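Local coordinates for oligopeptide-binding protein oppA (Lactococcus lactis, PDB 3DRF), which captures extracellular oligopeptides in a large cavity between its lobes and delivers them to the OppABCDF ABC transporter for uptake, at residues M182-N187 against A476-Q481. Numbering follows the deposited sequence.
Sequences MTQSGN and ASEPSQ
With CG trans to its backbone N (chi1 -168°) and the chain extended beyond it, Gln184 reaches past Glu478 CG and sets its NE2 2.8 Å from Ser477 O. This bond is nearly straight (165° at the hydrogen) and lies in both the carbonyl and amide planes, a fit that suits a long, flat amide. Ser477 answers with its hydroxyl: chi1 of 56° holds OG between its own N and carbonyl carbon, where it donates to Ser185 O at 2.8 Å, arriving above that carbonyl plane. Serine suits the place because its hydroxyl sits one carbon from the main chain.

Glu478 is bent at chi2 and runs across Gln184 at about a right angle; its CG lies 3.9 Å from Gln184 CB. Its OE2 receives water 1, which also donates to Gln184 OE1, and forms a salt bridge with Arg519 of helix 516-533. Ser480 N donates to OE1 from above the carboxylate plane.

Gly186, third in its turn, has a positive phi (87°) that favours glycine, and its lack of a side chain leaves room for the Ser477 backbone, CA to CA 4.7 Å. Ala476 CB, small enough to fit, packs 3.5 Å from Gly186 O. Asn187 ND2 braces the turn by donating to Gln184 O at 3.0 Å, while its OD1 receives Tyr189 N.

Ser185 and Ser477 also pack on the bound peptide, to which Ala476 N is hydrogen-bonded. The contact thus joins a type II beta turn, Gln184 to Asn187, to the loop following strand 468-474 at the peptide site of this closed, Venus-flytrap binding protein.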
ATOM      1  N   MET A 182      -2.619  -3.648  17.954  1.00  6.29           N
ATOM      2  CA  MET A 182      -1.980  -2.411  18.458  1.00  6.53           C
ATOM      3  C   MET A 182      -0.545  -2.564  18.958  1.00  6.71           C
ATOM      4  O   MET A 182       0.135  -1.620  19.092  1.00  8.00           O
ATOM      5  CB  MET A 182      -2.851  -1.769  19.538  1.00  6.06           C
ATOM      6  CG  MET A 182      -4.043  -0.993  18.936  1.00  6.12           C
ATOM      7  SD  MET A 182      -5.024  -0.390  20.348  1.00  6.73           S
ATOM      8  CE  MET A 182      -6.264   0.660  19.504  1.00  6.67           C
ATOM      9  N   THR A 183      -0.170  -3.800  19.234  1.00  7.17           N
ATOM     10  CA  THR A 183       1.216  -4.117  19.622  1.00  7.98           C
ATOM     11  C   THR A 183       2.202  -4.123  18.423  1.00  7.24           C
ATOM     12  O   THR A 183       3.378  -4.182  18.641  1.00  7.20           O
ATOM     13  CB  THR A 183       1.292  -5.490  20.308  1.00  9.22           C
ATOM     14  OG1 THR A 183       0.683  -6.432  19.437  1.00 10.26           O
ATOM     15  CG2 THR A 183       0.570  -5.471  21.682  1.00 11.21           C
ATOM     16  N   GLN A 184       1.688  -3.956  17.211  0.60  6.67           N
ATOM     17  CA  GLN A 184       2.464  -4.180  16.005  0.60  6.43           C
ATOM     18  C   GLN A 184       2.391  -2.951  15.093  0.60  6.02           C
ATOM     19  O   GLN A 184       1.315  -2.371  14.882  0.60  5.73           O
ATOM     20  CB  GLN A 184       1.900  -5.420  15.296  0.60  7.01           C
ATOM     21  CG  GLN A 184       2.751  -5.996  14.163  0.60  7.44           C
ATOM     22  CD  GLN A 184       2.457  -7.468  13.873  0.60  7.72           C
ATOM     23  OE1 GLN A 184       2.181  -8.240  14.800  0.60  8.71           O
ATOM     24  NE2 GLN A 184       2.580  -7.878  12.590  0.60  3.70           N
ATOM     25  N   SER A 185       3.526  -2.558  14.531  1.00  6.36           N
ATOM     26  CA  SER A 185       3.566  -1.456  13.596  1.00  6.64           C
ATOM     27  C   SER A 185       2.678  -1.829  12.389  1.00  6.78           C
ATOM     28  O   SER A 185       2.572  -2.972  11.989  1.00  7.38           O
ATOM     29  CB  SER A 185       5.015  -1.163  13.179  1.00  6.89           C
ATOM     30  OG  SER A 185       5.050  -0.078  12.282  1.00  7.65           O
ATOM     31  N   GLY A 186       2.033  -0.807  11.837  1.00  5.88           N
ATOM     32  CA  GLY A 186       1.133  -0.973  10.689  1.00  7.05           C
ATOM     33  C   GLY A 186      -0.285  -1.327  11.122  1.00  6.66           C
ATOM     34  O   GLY A 186      -1.084  -1.596  10.290  1.00  8.51           O
ATOM     35  N   ASN A 187      -0.586  -1.295  12.413  1.00  5.92           N
ATOM     36  CA  ASN A 187      -1.961  -1.651  12.872  1.00  5.91           C
ATOM     37  C   ASN A 187      -3.130  -0.727  12.356  1.00  5.64           C
ATOM     38  O   ASN A 187      -4.218  -1.140  12.261  1.00  5.63           O
ATOM     39  CB  ASN A 187      -1.969  -1.778  14.429  1.00  5.85           C
ATOM     40  CG  ASN A 187      -1.799  -0.432  15.151  1.00  5.19           C
ATOM     41  OD1 ASN A 187      -2.668   0.389  15.183  1.00  6.54           O
ATOM     42  ND2 ASN A 187      -0.624  -0.225  15.696  1.00  6.26           N
ATOM     43  N   ALA A 476       0.675  -2.902   4.835  1.00  8.96           N
ATOM     44  CA  ALA A 476       1.053  -2.530   6.195  1.00  8.46           C
ATOM     45  C   ALA A 476       1.525  -3.786   6.922  1.00  7.63           C
ATOM     46  O   ALA A 476       1.095  -4.849   6.617  1.00  8.16           O
ATOM     47  CB  ALA A 476      -0.187  -1.930   6.937  1.00  9.74           C
ATOM     48  N   SER A 477       2.414  -3.597   7.868  1.00  7.45           N
ATOM     49  CA  SER A 477       3.040  -4.731   8.549  1.00  7.57           C
ATOM     50  C   SER A 477       2.209  -5.350   9.659  1.00  6.99           C
ATOM     51  O   SER A 477       2.746  -5.947  10.525  1.00  7.74           O
ATOM     52  CB  SER A 477       4.448  -4.395   9.058  1.00  8.80           C
ATOM     53  OG  SER A 477       4.408  -3.283   9.895  1.00 10.25           O
ATOM     54  N   GLU A 478       0.890  -5.173   9.632  1.00  6.91           N
ATOM     55  CA  GLU A 478      -0.033  -5.890  10.524  1.00  6.54           C
ATOM     56  C   GLU A 478      -1.149  -6.414   9.604  1.00  6.38           C
ATOM     57  O   GLU A 478      -1.576  -5.694   8.741  1.00  6.94           O
ATOM     58  CB  GLU A 478      -0.557  -4.891  11.572  1.00  6.64           C
ATOM     59  CG  GLU A 478      -1.091  -5.551  12.870  1.00  7.25           C
ATOM     60  CD  GLU A 478      -2.468  -6.205  12.706  1.00  8.53           C
ATOM     61  OE1 GLU A 478      -3.249  -5.698  11.891  1.00  9.86           O
ATOM     62  OE2 GLU A 478      -2.656  -7.172  13.362  1.00 11.26           O
ATOM     63  N   PRO A 479      -1.606  -7.626   9.812  1.00  6.08           N
ATOM     64  CA  PRO A 479      -2.442  -8.254   8.749  1.00  6.64           C
ATOM     65  C   PRO A 479      -3.912  -7.764   8.519  1.00  6.26           C
ATOM     66  O   PRO A 479      -4.483  -8.107   7.532  1.00  6.49           O
ATOM     67  CB  PRO A 479      -2.442  -9.751   9.135  1.00  7.22           C
ATOM     68  CG  PRO A 479      -2.109  -9.759  10.611  1.00  7.92           C
ATOM     69  CD  PRO A 479      -1.087  -8.642  10.756  1.00  6.35           C
ATOM     70  N   SER A 480      -4.467  -7.014   9.461  1.00  5.58           N
ATOM     71  CA  SER A 480      -5.824  -6.465   9.269  1.00  5.78           C
ATOM     72  C   SER A 480      -5.900  -5.638   7.971  1.00  6.00           C
ATOM     73  O   SER A 480      -5.039  -4.867   7.674  1.00  6.14           O
ATOM     74  CB  SER A 480      -6.204  -5.599  10.480  1.00  5.97           C
ATOM     75  OG  SER A 480      -7.566  -5.191  10.280  1.00  6.45           O
ATOM     76  N   GLN A 481      -6.972  -5.867   7.243  1.00  5.66           N
ATOM     77  CA  GLN A 481      -7.219  -5.177   5.970  1.00  5.93           C
ATOM     78  C   GLN A 481      -8.361  -4.159   6.028  1.00  5.67           C
ATOM     79  O   GLN A 481      -8.883  -3.789   5.039  1.00  5.90           O
ATOM     80  CB  GLN A 481      -7.401  -6.176   4.814  1.00  6.42           C
ATOM     81  CG  GLN A 481      -6.099  -7.053   4.698  1.00  6.47           C
ATOM     82  CD  GLN A 481      -6.121  -7.939   3.460  1.00  6.69           C
ATOM     83  OE1 GLN A 481      -7.167  -8.289   2.925  1.00  6.77           O
ATOM     84  NE2 GLN A 481      -4.953  -8.315   3.023  1.00  7.77           N
TER
HETATM   85  O   HOH W   1      -1.063  -8.486  14.878  1.00 15.62           O
HETATM   86  O   HOH W   2      -3.376  -3.160   9.595  1.00 12.40           O
HETATM   87  O   HOH W   3      -4.586  -3.781  13.420  1.00  7.46           O